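Local coordinates for protein NegoA.19184.a (Neisseria gonorrhoeae, PDB 5UEB) that is of unknown function, a DUF4265-family protein built from two antiparallel beta sheets and forming a two-chain assembly, at residues 53-58 against 69-74; 27-32 against 39-44; 14-19 against 65-70; 75-80 against 115-120. All coordinates share one frame; numbering follows the deposited sequence. Where two conformers were deposited one is given.

Interaction 1. Residues 53-58 against 69-74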
loop_
_atom_site.group_PDB
_atom_site.type_symbol
_atom_site.label_atom_id
_atom_site.label_comp_id
_atom_site.label_asym_id
_atom_site.label_seq_id
_atom_site.Cartn_x
_atom_site.Cartn_y
_atom_site.Cartn_z
ATOM N N LEU B 53 -10.740 9.944 5.654
ATOM C CA LEU B 53 -12.184 9.943 5.873
ATOM C C LEU B 53 -12.915 9.581 4.584
ATOM O O LEU B 53 -12.601 10.099 3.505
ATOM C CB LEU B 53 -12.594 11.356 6.307
ATOM C CG LEU B 53 -14.084 11.637 6.530
ATOM C CD1 LEU B 53 -14.580 10.860 7.751
ATOM C CD2 LEU B 53 -14.331 13.136 6.699
ATOM N N ASN B 54 -13.889 8.679 4.708
ATOM C CA ASN B 54 -14.766 8.245 3.628
ATOM C C ASN B 54 -14.078 7.372 2.585
ATOM O O ASN B 54 -14.699 7.030 1.577
ATOM C CB ASN B 54 -15.596 9.388 3.027
ATOM C CG ASN B 54 -16.603 9.935 4.023
ATOM O OD1 ASN B 54 -17.153 9.180 4.828
ATOM N ND2 ASN B 54 -16.849 11.235 3.980
ATOM N N ASP B 55 -12.838 6.939 2.833
ATOM C CA ASP B 55 -12.270 5.847 2.050
ATOM C C ASP B 55 -13.082 4.572 2.282
ATOM O O ASP B 55 -13.640 4.353 3.365
ATOM C CB ASP B 55 -10.827 5.568 2.494
ATOM C CG ASP B 55 -9.813 6.573 1.938
ATOM O OD1 ASP B 55 -10.176 7.488 1.159
ATOM O OD2 ASP B 55 -8.623 6.431 2.295
ATOM N N ILE B 56 -13.142 3.720 1.257
ATOM C CA ILE B 56 -13.769 2.404 1.355
ATOM C C ILE B 56 -12.662 1.361 1.329
ATOM O O ILE B 56 -11.806 1.380 0.436
ATOM C CB ILE B 56 -14.783 2.167 0.221
ATOM C CG1 ILE B 56 -15.931 3.172 0.305
ATOM C CG2 ILE B 56 -15.348 0.745 0.289
ATOM C CD1 ILE B 56 -16.840 3.174 -0.929
ATOM N N VAL B 57 -12.664 0.466 2.310
ATOM C CA VAL B 57 -11.580 -0.490 2.482
ATOM C C VAL B 57 -12.148 -1.893 2.624
ATOM O O VAL B 57 -13.289 -2.088 3.063
ATOM C CB VAL B 57 -10.668 -0.149 3.684
ATOM C CG1 VAL B 57 -10.046 1.244 3.523
ATOM C CG2 VAL B 57 -11.449 -0.262 4.996
ATOM N N ALA B 58 -11.346 -2.871 2.227
ATOM C CA ALA B 58 -11.636 -4.279 2.444
ATOM C C ALA B 58 -11.100 -4.706 3.802
ATOM O O ALA B 58 -10.103 -4.170 4.296
ATOM C CB ALA B 58 -10.993 -5.132 1.355
ATOM N N ASP B 69 -7.603 -4.594 5.528
ATOM C CA ASP B 69 -6.786 -5.409 4.638
ATOM C C ASP B 69 -6.179 -4.625 3.485
ATOM O O ASP B 69 -4.959 -4.670 3.288
ATOM C CB ASP B 69 -7.558 -6.613 4.088
ATOM C CG ASP B 69 -6.632 -7.608 3.419
ATOM O OD1 ASP B 69 -5.999 -8.404 4.140
ATOM O OD2 ASP B 69 -6.493 -7.562 2.187
ATOM N N HIS B 70 -7.000 -3.933 2.695
ATOM C CA HIS B 70 -6.488 -3.126 1.594
ATOM C C HIS B 70 -7.533 -2.095 1.194
ATOM O O HIS B 70 -8.714 -2.213 1.530
ATOM C CB HIS B 70 -6.062 -3.992 0.392
ATOM C CG HIS B 70 -7.170 -4.800 -0.216
ATOM N ND1 HIS B 70 -7.511 -6.059 0.237
ATOM C CD2 HIS B 70 -7.985 -4.547 -1.268
ATOM C CE1 HIS B 70 -8.499 -6.537 -0.499
ATOM N NE2 HIS B 70 -8.807 -5.640 -1.420
ATOM N N LEU B 71 -7.070 -1.070 0.485
ATOM C CA LEU B 71 -7.944 -0.010 -0.005
ATOM C C LEU B 71 -8.775 -0.519 -1.180
ATOM O O LEU B 71 -8.261 -1.203 -2.071
ATOM C CB LEU B 71 -7.077 1.175 -0.452
ATOM C CG LEU B 71 -7.800 2.412 -0.988
ATOM C CD1 LEU B 71 -8.600 3.086 0.109
ATOM C CD2 LEU B 71 -6.786 3.388 -1.604
ATOM N N ILE B 72 -10.069 -0.204 -1.161
ATOM C CA ILE B 72 -10.966 -0.490 -2.281
ATOM C C ILE B 72 -11.181 0.738 -3.150
ATOM O O ILE B 72 -11.044 0.673 -4.373
ATOM C CB ILE B 72 -12.308 -1.073 -1.784
ATOM C CG1 ILE B 72 -12.112 -2.500 -1.259
ATOM C CG2 ILE B 72 -13.354 -1.056 -2.910
ATOM C CD1 ILE B 72 -11.809 -3.536 -2.330
ATOM N N LYS B 73 -11.534 1.868 -2.537
ATOM C CA LYS B 73 -11.775 3.094 -3.298
ATOM C C LYS B 73 -11.391 4.287 -2.433
ATOM O O LYS B 73 -11.996 4.520 -1.382
ATOM C CB LYS B 73 -13.243 3.188 -3.728
ATOM C CG LYS B 73 -13.569 4.440 -4.539
ATOM C CD LYS B 73 -15.040 4.456 -4.956
ATOM C CE LYS B 73 -15.350 5.655 -5.838
ATOM N NZ LYS B 73 -16.806 5.754 -6.138
ATOM N N ALA B 74 -10.388 5.041 -2.870
ATOM C CA ALA B 74 -10.042 6.264 -2.164
ATOM C C ALA B 74 -11.137 7.307 -2.349
ATOM O O ALA B 74 -11.728 7.436 -3.429
ATOM C CB ALA B 74 -8.712 6.811 -2.690
HETATM O O HOH W 1 -14.309 6.283 -1.171
#
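A58 and H70 face each other in the antiparallel beta hairpin of strands 56-62 and 65-73, and the pairing carries two classic beta bulges. At the first, D69 and H70 share A58 as partner; at the second, I72 and K73 share I56. The I56 carbonyl oxygen is therefore gripped twice, by I72 N at 2.8 Å and by K73 N at 3.0 Å, while I56 N returns an almost straight bond to K73 O. The methyl of A58 sits over one face of the H70 imidazole in a CH-pi contact, its CB 3.6 Å from the ring centroid and 20° off the normal. H70 reaches this place because its CG is tucked between the backbone N and the carbonyl carbon (chi1 61°). The ring is also fixed at its edge, where ND1 donates in plane to the anti lone pair of D69 OD2 at 2.7 Å; D69 OD1 makes a salt bridge with K10 of the second subunit. I72 CG1 lies 3.9 Å from A58 CB, and I72 CB approaches I56 CG2. The V57 and L71 side chains diverge at their roots and cross at about a right angle, meeting through V57 CG1 and L71 CD1. L71 has its CG anti to its N (chi1 -179°), which brings CD1 back to 3.6 Å from I56 O.

Interaction 2. Residues 27-32 against 39-44; sequences EILSGN and FLIQEI
Backbone hydrogen bonds join N32 to L40 in both directions: N32 N reaches L40 O at 3.0 Å and L40 N reaches N32 O at 2.9 Å. Q42 N adds a bond to S30 O. Between these bonds G31 brings its CA to 3.1 Å from L40 O, a CA-H...O contact, with the F39 ring also close by.

Among the polar side chains, E43 continues the pairing past the end of strand 39-41. Its extended chain carries OE2 to S30 N at 2.7 Å, met on the anti side and 22° out of the carboxylate plane; S30 OG makes a weak bond to the same oxygen and is also hydrogen-bonded to K12. Q42 lays OE1 against the G31 carbonyl carbon, its amide turned 83° from that of N32; K10 binds both Q42 OE1 and N32 OD1.

On the opposite face from N32 and L40 the F39 ring, its CG anti to the backbone N (chi1 -172°), packs on the backbone of G31, CZ 3.5 Å from G31 N. The L29 and I41 side chains cross obliquely, L29 CD1 4.1 Å from I41 CG2. This is an antiparallel beta hairpin whose short second strand has its pairing carried on by a carboxylate.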
loop_
_atom_site.group_PDB
_atom_site.type_symbol
_atom_site.label_atom_id
_atom_site.label_comp_id
_atom_site.label_asym_id
_atom_site.label_seq_id
_atom_site.Cartn_x
_atom_site.Cartn_y
_atom_site.Cartn_z
ATOM N N GLU B 27 -4.511 1.366 15.198
ATOM C CA GLU B 27 -5.505 2.425 15.356
ATOM C C GLU B 27 -6.875 1.871 14.994
ATOM O O GLU B 27 -7.033 1.253 13.938
ATOM C CB GLU B 27 -5.199 3.631 14.454
ATOM C CG GLU B 27 -6.284 4.696 14.551
ATOM C CD GLU B 27 -5.942 6.002 13.864
ATOM O OE1 GLU B 27 -6.786 6.905 13.941
ATOM O OE2 GLU B 27 -4.852 6.134 13.264
ATOM N N ILE B 28 -7.871 2.105 15.853
ATOM C CA ILE B 28 -9.246 1.674 15.594
ATOM C C ILE B 28 -10.016 2.829 14.975
ATOM O O ILE B 28 -9.966 3.957 15.480
ATOM C CB ILE B 28 -9.937 1.193 16.879
ATOM C CG1 ILE B 28 -9.177 0.002 17.451
ATOM C CG2 ILE B 28 -11.400 0.803 16.581
ATOM C CD1 ILE B 28 -9.718 -0.488 18.791
ATOM N N LEU B 29 -10.722 2.555 13.874
ATOM C CA LEU B 29 -11.524 3.554 13.175
ATOM C C LEU B 29 -12.988 3.130 13.137
ATOM O O LEU B 29 -13.307 1.977 12.828
ATOM C CB LEU B 29 -11.035 3.740 11.735
ATOM C CG LEU B 29 -9.626 4.314 11.581
ATOM C CD1 LEU B 29 -9.193 4.207 10.127
ATOM C CD2 LEU B 29 -9.573 5.753 12.044
ATOM N N SER B 30 -13.873 4.069 13.434
ATOM C CA SER B 30 -15.303 3.825 13.339
ATOM C C SER B 30 -15.776 4.016 11.904
ATOM O O SER B 30 -15.234 4.829 11.149
ATOM C CB SER B 30 -16.066 4.790 14.247
ATOM O OG SER B 30 -15.713 4.597 15.606
ATOM N N GLY B 31 -16.800 3.263 11.531
ATOM C CA GLY B 31 -17.364 3.395 10.203
ATOM C C GLY B 31 -18.645 2.610 10.021
ATOM O O GLY B 31 -19.368 2.337 10.987
ATOM N N ASN B 32 -18.935 2.239 8.780
ATOM C CA ASN B 32 -20.193 1.575 8.440
ATOM C C ASN B 32 -19.890 0.438 7.478
ATOM O O ASN B 32 -19.167 0.632 6.496
ATOM C CB ASN B 32 -21.151 2.583 7.769
ATOM C CG ASN B 32 -22.626 2.304 8.069
ATOM O OD1 ASN B 32 -23.249 3.036 8.833
ATOM N ND2 ASN B 32 -23.190 1.276 7.438
ATOM N N PHE B 39 -15.933 -1.654 4.011
ATOM C CA PHE B 39 -16.046 -0.827 5.212
ATOM C C PHE B 39 -15.828 0.631 4.824
ATOM O O PHE B 39 -14.783 0.976 4.254
ATOM C CB PHE B 39 -14.998 -1.286 6.232
ATOM C CG PHE B 39 -15.109 -0.654 7.600
ATOM C CD1 PHE B 39 -14.673 0.647 7.832
ATOM C CD2 PHE B 39 -15.565 -1.399 8.679
ATOM C CE1 PHE B 39 -14.737 1.199 9.111
ATOM C CE2 PHE B 39 -15.639 -0.849 9.959
ATOM C CZ PHE B 39 -15.236 0.446 10.174
ATOM N N LEU B 40 -16.808 1.483 5.117
ATOM C CA LEU B 40 -16.690 2.919 4.880
ATOM C C LEU B 40 -16.122 3.578 6.133
ATOM O O LEU B 40 -16.757 3.547 7.190
ATOM C CB LEU B 40 -18.065 3.506 4.554
ATOM C CG LEU B 40 -18.175 5.029 4.377
ATOM C CD1 LEU B 40 -17.386 5.466 3.154
ATOM C CD2 LEU B 40 -19.645 5.464 4.256
ATOM N N ILE B 41 -14.928 4.170 6.018
ATOM C CA ILE B 41 -14.282 4.827 7.151
ATOM C C ILE B 41 -14.975 6.156 7.415
ATOM O O ILE B 41 -15.132 6.973 6.500
ATOM C CB ILE B 41 -12.784 5.028 6.859
ATOM C CG1 ILE B 41 -12.083 3.665 6.793
ATOM C CG2 ILE B 41 -12.141 5.922 7.922
ATOM C CD1 ILE B 41 -10.622 3.755 6.295
ATOM N N GLN B 42 -15.407 6.376 8.666
ATOM C CA GLN B 42 -16.175 7.569 9.012
ATOM C C GLN B 42 -15.505 8.429 10.081
ATOM O O GLN B 42 -16.165 9.259 10.717
ATOM C CB GLN B 42 -17.598 7.172 9.405
ATOM C CG GLN B 42 -18.334 6.504 8.248
ATOM C CD GLN B 42 -19.764 6.209 8.585
ATOM O OE1 GLN B 42 -20.053 5.571 9.599
ATOM N NE2 GLN B 42 -20.687 6.675 7.743
ATOM N N GLU B 43 -14.205 8.254 10.290
ATOM C CA GLU B 43 -13.427 9.115 11.162
ATOM C C GLU B 43 -12.159 9.497 10.424
ATOM O O GLU B 43 -11.702 8.769 9.538
ATOM C CB GLU B 43 -12.999 8.385 12.448
ATOM C CG GLU B 43 -14.132 7.979 13.360
ATOM C CD GLU B 43 -13.616 7.505 14.700
ATOM O OE1 GLU B 43 -13.635 8.298 15.661
ATOM O OE2 GLU B 43 -13.168 6.337 14.789
ATOM N N ILE B 44 -11.595 10.645 10.791
ATOM C CA ILE B 44 -10.297 11.064 10.254
ATOM C C ILE B 44 -9.211 10.244 10.945
ATOM O O ILE B 44 -9.102 10.302 12.178
ATOM C CB ILE B 44 -10.072 12.557 10.504
ATOM C CG1 ILE B 44 -11.173 13.373 9.834
ATOM C CG2 ILE B 44 -8.695 12.977 9.959
ATOM C CD1 ILE B 44 -11.175 14.823 10.259
HETATM O O HOH W 2 -11.776 5.623 16.837
HETATM O O HOH W 3 -23.616 6.443 8.222
#

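Interaction 3. Residues 14-19 against 65-70. With EDO (1,2-ethanediol), chain M.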
loop_
_atom_site.group_PDB
_atom_site.type_symbol
_atom_site.label_atom_id
_atom_site.label_comp_id
_atom_site.label_asym_id
_atom_site.label_seq_id
_atom_site.Cartn_x
_atom_site.Cartn_y
_atom_site.Cartn_z
ATOM N N THR B 14 -9.764 -2.268 13.034
ATOM C CA THR B 14 -8.396 -2.025 13.499
ATOM C C THR B 14 -7.447 -1.961 12.304
ATOM O O THR B 14 -7.445 -2.856 11.460
ATOM C CB THR B 14 -7.943 -3.118 14.466
ATOM O OG1 THR B 14 -8.781 -3.098 15.627
ATOM C CG2 THR B 14 -6.481 -2.900 14.891
ATOM N N VAL B 15 -6.663 -0.885 12.224
ATOM C CA VAL B 15 -5.607 -0.744 11.228
ATOM C C VAL B 15 -4.280 -1.008 11.925
ATOM O O VAL B 15 -3.904 -0.272 12.844
ATOM C CB VAL B 15 -5.603 0.663 10.607
ATOM C CG1 VAL B 15 -4.528 0.764 9.515
ATOM C CG2 VAL B 15 -6.957 1.003 10.039
ATOM N N VAL B 16 -3.575 -2.054 11.502
ATOM C CA VAL B 16 -2.221 -2.323 11.978
ATOM C C VAL B 16 -1.251 -1.601 11.052
ATOM O O VAL B 16 -1.383 -1.672 9.823
ATOM C CB VAL B 16 -1.935 -3.834 12.010
ATOM C CG1 VAL B 16 -0.522 -4.103 12.518
ATOM C CG2 VAL B 16 -2.942 -4.550 12.892
ATOM N N TYR B 17 -0.309 -0.861 11.636
ATOM C CA TYR B 17 0.610 -0.056 10.839
ATOM C C TYR B 17 1.928 0.062 11.592
ATOM O O TYR B 17 2.024 -0.275 12.773
ATOM C CB TYR B 17 0.013 1.335 10.529
ATOM C CG TYR B 17 -0.191 2.193 11.758
ATOM C CD1 TYR B 17 -1.286 2.005 12.596
ATOM C CD2 TYR B 17 0.718 3.191 12.088
ATOM C CE1 TYR B 17 -1.455 2.764 13.741
ATOM C CE2 TYR B 17 0.552 3.973 13.234
ATOM C CZ TYR B 17 -0.543 3.753 14.053
ATOM O OH TYR B 17 -0.698 4.510 15.194
ATOM N N TYR B 18 2.949 0.549 10.900
ATOM C CA TYR B 18 4.207 0.903 11.541
ATOM C C TYR B 18 4.225 2.405 11.762
ATOM O O TYR B 18 3.913 3.180 10.844
ATOM C CB TYR B 18 5.414 0.446 10.719
ATOM C CG TYR B 18 5.605 -1.048 10.747
ATOM C CD1 TYR B 18 6.256 -1.666 11.809
ATOM C CD2 TYR B 18 5.117 -1.849 9.720
ATOM C CE1 TYR B 18 6.428 -3.043 11.846
ATOM C CE2 TYR B 18 5.286 -3.220 9.744
ATOM C CZ TYR B 18 5.939 -3.812 10.808
ATOM O OH TYR B 18 6.105 -5.178 10.833
ATOM N N ASP B 19 4.540 2.809 12.991
ATOM C CA ASP B 19 4.527 4.210 13.386
ATOM C C ASP B 19 5.797 4.913 12.907
ATOM O O ASP B 19 6.612 4.350 12.169
ATOM C CB ASP B 19 4.253 4.333 14.883
ATOM C CG ASP B 19 5.410 3.858 15.745
ATOM O OD1 ASP B 19 5.176 3.668 16.958
ATOM O OD2 ASP B 19 6.551 3.699 15.250
ATOM N N MET B 65 -12.513 -10.144 15.550
ATOM C CA MET B 65 -12.333 -8.716 15.337
ATOM C C MET B 65 -12.139 -8.449 13.848
ATOM O O MET B 65 -11.791 -9.346 13.079
ATOM C CB MET B 65 -11.131 -8.202 16.143
ATOM C CG MET B 65 -11.379 -8.185 17.637
ATOM S SD MET B 65 -9.856 -7.861 18.542
ATOM C CE MET B 65 -8.888 -9.287 18.064
ATOM N N LEU B 66 -12.364 -7.203 13.436
ATOM C CA LEU B 66 -12.208 -6.816 12.035
ATOM C C LEU B 66 -10.967 -5.956 11.834
ATOM O O LEU B 66 -10.711 -5.023 12.608
ATOM C CB LEU B 66 -13.431 -6.052 11.519
ATOM C CG LEU B 66 -14.768 -6.776 11.646
ATOM C CD1 LEU B 66 -15.875 -5.861 11.127
ATOM C CD2 LEU B 66 -14.789 -8.115 10.905
ATOM N N PHE B 67 -10.213 -6.259 10.772
ATOM C CA PHE B 67 -8.939 -5.601 10.488
ATOM C C PHE B 67 -8.909 -5.053 9.071
ATOM O O PHE B 67 -9.419 -5.676 8.142
ATOM C CB PHE B 67 -7.760 -6.560 10.672
ATOM C CG PHE B 67 -7.594 -7.016 12.077
ATOM C CD1 PHE B 67 -8.246 -8.155 12.534
ATOM C CD2 PHE B 67 -6.807 -6.290 12.953
ATOM C CE1 PHE B 67 -8.099 -8.568 13.848
ATOM C CE2 PHE B 67 -6.654 -6.692 14.264
ATOM C CZ PHE B 67 -7.309 -7.836 14.712
ATOM N N PHE B 68 -8.279 -3.891 8.910
ATOM C CA PHE B 68 -8.040 -3.356 7.575
ATOM C C PHE B 68 -7.210 -4.350 6.776
ATOM O O PHE B 68 -6.208 -4.874 7.271
ATOM C CB PHE B 68 -7.262 -2.041 7.694
ATOM C CG PHE B 68 -6.682 -1.553 6.385
ATOM C CD1 PHE B 68 -7.470 -0.848 5.485
ATOM C CD2 PHE B 68 -5.358 -1.793 6.063
ATOM C CE1 PHE B 68 -6.944 -0.402 4.284
ATOM C CE2 PHE B 68 -4.822 -1.353 4.858
ATOM C CZ PHE B 68 -5.621 -0.644 3.970
ATOM N N ASP B 69 -7.603 -4.594 5.528
ATOM C CA ASP B 69 -6.786 -5.409 4.638
ATOM C C ASP B 69 -6.179 -4.625 3.485
ATOM O O ASP B 69 -4.959 -4.670 3.288
ATOM C CB ASP B 69 -7.558 -6.613 4.088
ATOM C CG ASP B 69 -6.632 -7.608 3.419
ATOM O OD1 ASP B 69 -5.999 -8.404 4.140
ATOM O OD2 ASP B 69 -6.493 -7.562 2.187
ATOM N N HIS B 70 -7.000 -3.933 2.695
ATOM C CA HIS B 70 -6.488 -3.126 1.594
ATOM C C HIS B 70 -7.533 -2.095 1.194
ATOM O O HIS B 70 -8.714 -2.213 1.530
ATOM C CB HIS B 70 -6.062 -3.992 0.392
ATOM C CG HIS B 70 -7.170 -4.800 -0.216
ATOM N ND1 HIS B 70 -7.511 -6.059 0.237
ATOM C CD2 HIS B 70 -7.985 -4.547 -1.268
ATOM C CE1 HIS B 70 -8.499 -6.537 -0.499
ATOM N NE2 HIS B 70 -8.807 -5.640 -1.420
HETATM C C1 EDO M . -11.881 -3.729 15.878
HETATM O O1 EDO M . -10.848 -4.551 15.317
HETATM C C2 EDO M . -12.950 -4.638 16.472
HETATM O O2 EDO M . -13.553 -5.398 15.417
HETATM O O HOH W 4 -4.494 -3.947 9.337
#
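T14 and F67 lie side by side and point the same way, where the two outermost strands of the five-stranded sheet, 10-18 and 65-73, come together. The threonine CB is 3.7 Å from F67 CD2, and its methyl CG2 follows the same side of the ring out to CE2. That placement follows from the threonine torsion: CG2 is anti to the backbone N, while OG1 (chi1 -63°) lies beside that N, close to O1 of a 1,2-ethanediol. H8 of the second subunit, a residue of the expression tag, stacks on the F67 ring and packs on V16, whose CG2 lies 4.2 Å from F67 CD2.

V15 and F68 meet on the other side of the strands. Their side chains cross obliquely, V15 CG2 3.9 Å from F68 CB, and the phenyl ring, with CG anti to the backbone N (chi1 167°), packs on V57 and L13.

The backbones are bridged at T14 and F67 alone. T14 N donates to L66 O and F68 N to T14 O, each at 2.9 Å. With the strand axes 53° apart, the chains then splay, and a water joins V16 N to F68 O. The ethanediol, probably from the crystallisation liquor, accepts from L66 N through O2 and donates to L66 O through O1. Beyond the two direct bonds, then, the backbone polar groups are open to small hydrogen-bonding molecules.

Interaction 4. Residues 75-80 against 115-120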
loop_
_atom_site.group_PDB
_atom_site.type_symbol
_atom_site.label_atom_id
_atom_site.label_comp_id
_atom_site.label_asym_id
_atom_site.label_seq_id
_atom_site.Cartn_x
_atom_site.Cartn_y
_atom_site.Cartn_z
ATOM N N SER B 75 -11.411 8.056 -1.279
ATOM C CA SER B 75 -12.371 9.149 -1.364
ATOM C C SER B 75 -11.838 10.333 -2.156
ATOM O O SER B 75 -12.635 11.113 -2.686
ATOM C CB SER B 75 -12.725 9.640 0.039
ATOM O OG SER B 75 -11.559 10.132 0.692
ATOM N N GLY B 76 -10.518 10.483 -2.250
ATOM C CA GLY B 76 -9.934 11.699 -2.763
ATOM C C GLY B 76 -9.627 12.738 -1.708
ATOM O O GLY B 76 -8.999 13.760 -2.030
ATOM N N ASN B 77 -10.053 12.514 -0.466
ATOM C CA ASN B 77 -9.705 13.402 0.629
ATOM C C ASN B 77 -8.227 13.249 0.974
ATOM O O ASN B 77 -7.608 12.216 0.713
ATOM C CB ASN B 77 -10.526 13.066 1.871
ATOM C CG ASN B 77 -11.979 13.490 1.748
ATOM O OD1 ASN B 77 -12.287 14.521 1.151
ATOM N ND2 ASN B 77 -12.875 12.717 2.334
ATOM N N THR B 78 -7.669 14.304 1.569
ATOM C CA THR B 78 -6.293 14.341 2.048
ATOM C C THR B 78 -6.302 14.369 3.573
ATOM O O THR B 78 -7.158 15.019 4.175
ATOM C CB THR B 78 -5.634 15.626 1.521
ATOM O OG1 THR B 78 -5.446 15.517 0.104
ATOM C CG2 THR B 78 -4.292 15.901 2.185
ATOM N N THR B 79 -5.366 13.645 4.199
ATOM C CA THR B 79 -5.191 13.637 5.652
ATOM C C THR B 79 -3.832 14.234 5.994
ATOM O O THR B 79 -2.806 13.743 5.515
ATOM C CB THR B 79 -5.257 12.208 6.196
ATOM O OG1 THR B 79 -6.445 11.561 5.730
ATOM C CG2 THR B 79 -5.242 12.203 7.742
ATOM N N ILE B 80 -3.827 15.281 6.824
ATOM C CA ILE B 80 -2.614 15.977 7.254
ATOM C C ILE B 80 -2.544 15.872 8.771
ATOM O O ILE B 80 -3.515 16.208 9.458
ATOM C CB ILE B 80 -2.638 17.460 6.827
ATOM C CG1 ILE B 80 -2.842 17.604 5.309
ATOM C CG2 ILE B 80 -1.361 18.164 7.301
ATOM C CD1 ILE B 80 -1.748 16.984 4.462
ATOM N N PHE B 115 -8.850 17.324 4.299
ATOM C CA PHE B 115 -9.119 18.296 3.251
ATOM C C PHE B 115 -9.801 17.633 2.063
ATOM O O PHE B 115 -9.305 16.616 1.554
ATOM C CB PHE B 115 -7.822 18.974 2.768
ATOM C CG PHE B 115 -7.216 19.911 3.769
ATOM C CD1 PHE B 115 -7.808 21.137 4.034
ATOM C CD2 PHE B 115 -6.055 19.572 4.445
ATOM C CE1 PHE B 115 -7.255 22.004 4.959
ATOM C CE2 PHE B 115 -5.491 20.444 5.373
ATOM C CZ PHE B 115 -6.088 21.663 5.625
ATOM N N PRO B 116 -10.907 18.188 1.575
ATOM C CA PRO B 116 -11.552 17.654 0.370
ATOM C C PRO B 116 -10.647 17.807 -0.839
ATOM O O PRO B 116 -9.645 18.541 -0.786
ATOM C CB PRO B 116 -12.805 18.534 0.232
ATOM C CG PRO B 116 -13.040 19.105 1.598
ATOM C CD PRO B 116 -11.675 19.282 2.189
ATOM N N PRO B 117 -10.960 17.129 -1.945
ATOM C CA PRO B 117 -10.148 17.275 -3.161
ATOM C C PRO B 117 -9.871 18.735 -3.499
ATOM O O PRO B 117 -10.763 19.584 -3.444
ATOM C CB PRO B 117 -11.013 16.607 -4.238
ATOM C CG PRO B 117 -11.817 15.586 -3.487
ATOM C CD PRO B 117 -12.082 16.186 -2.132
ATOM N N LYS B 118 -8.615 19.018 -3.842
ATOM C CA LYS B 118 -8.088 20.294 -4.315
ATOM C C LYS B 118 -7.933 21.342 -3.211
ATOM O O LYS B 118 -7.415 22.422 -3.485
ATOM C CB LYS B 118 -8.858 20.895 -5.509
ATOM C CG LYS B 118 -9.156 19.905 -6.615
ATOM C CD LYS B 118 -9.850 20.568 -7.794
ATOM C CE LYS B 118 -10.106 19.556 -8.895
ATOM N NZ LYS B 118 -10.540 20.196 -10.166
ATOM N N LYS B 119 -8.356 21.066 -1.976
ATOM C CA LYS B 119 -8.311 22.086 -0.934
ATOM C C LYS B 119 -6.965 22.149 -0.223
ATOM O O LYS B 119 -6.611 23.202 0.316
ATOM C CB LYS B 119 -9.429 21.865 0.082
ATOM C CG LYS B 119 -10.819 22.041 -0.490
ATOM C CD LYS B 119 -11.037 23.463 -0.967
ATOM C CE LYS B 119 -12.416 23.611 -1.564
ATOM N NZ LYS B 119 -12.730 25.031 -1.815
ATOM N N TYR B 120 -6.215 21.049 -0.188
ATOM C CA TYR B 120 -4.852 21.073 0.338
ATOM C C TYR B 120 -3.950 21.534 -0.798
ATOM O O TYR B 120 -3.635 20.764 -1.711
ATOM C CB TYR B 120 -4.459 19.686 0.837
ATOM C CG TYR B 120 -3.053 19.623 1.390
ATOM C CD1 TYR B 120 -2.720 20.289 2.570
ATOM C CD2 TYR B 120 -2.060 18.905 0.735
ATOM C CE1 TYR B 120 -1.427 20.255 3.075
ATOM C CE2 TYR B 120 -0.769 18.851 1.242
ATOM C CZ TYR B 120 -0.464 19.523 2.413
ATOM O OH TYR B 120 0.821 19.459 2.913
HETATM O O HOH W 5 -7.742 16.078 -1.112
#
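T78 and F115 form an antiparallel hydrogen-bonded pair, with T78 N to F115 O at 2.8 Å and F115 N to T78 O at 2.9 Å, after which residues 115-120 curl away as a loop. I80 does most of the side-chain work. Its CD1 stands over one face of the Y120 ring in a CH-pi contact, 3.6 Å from the centroid and 18° off the normal, while its CG1 meets the edge of the F115 ring, in plane, 3.9 Å from CD2. The Y120 side chain crosses those of T78 and I80 at about a right angle; CG anti to the backbone N (chi1 180°) sets its ring against both.

In the loop before strand 78-84, S75 OG accepts from N77 N in an ST turn. N77 OD1 lies 3.3 Å from P116 CA, its ND2 being bound to L53 O. A water lies among G76 O, T78 OG1 and F115 O, not all of which it can serve at once; T78 OG1 also bonds to G145 N. Strand 78-84 runs between 110-115 and 137-143 in the four-stranded sheet; Y120 OH reaches E141 on the latter strand, and F115 packs on L124 of helix 122-133.

Along the chain, interaction 2 closes before interaction 1 opens; interaction 2 lies between the two segments of interaction 3, interaction 1 shares D69 and H70 with the second of them, and interaction 4 follows. The first three lie in the five-stranded sheet, their centres 10 to 12 Å apart. Interactions 1 and 2 are joined by strands 39-41 and 56-62, neighbours in that sheet; interaction 3 brings the outermost strands together, so the sheet curls round on itself. Interaction 4 belongs to the four-stranded sheet, about 22 Å from interaction 3 between centres. D55 with S75 and L53 with N77 link it to interaction 1, tying the two sheets where the chain passes between them.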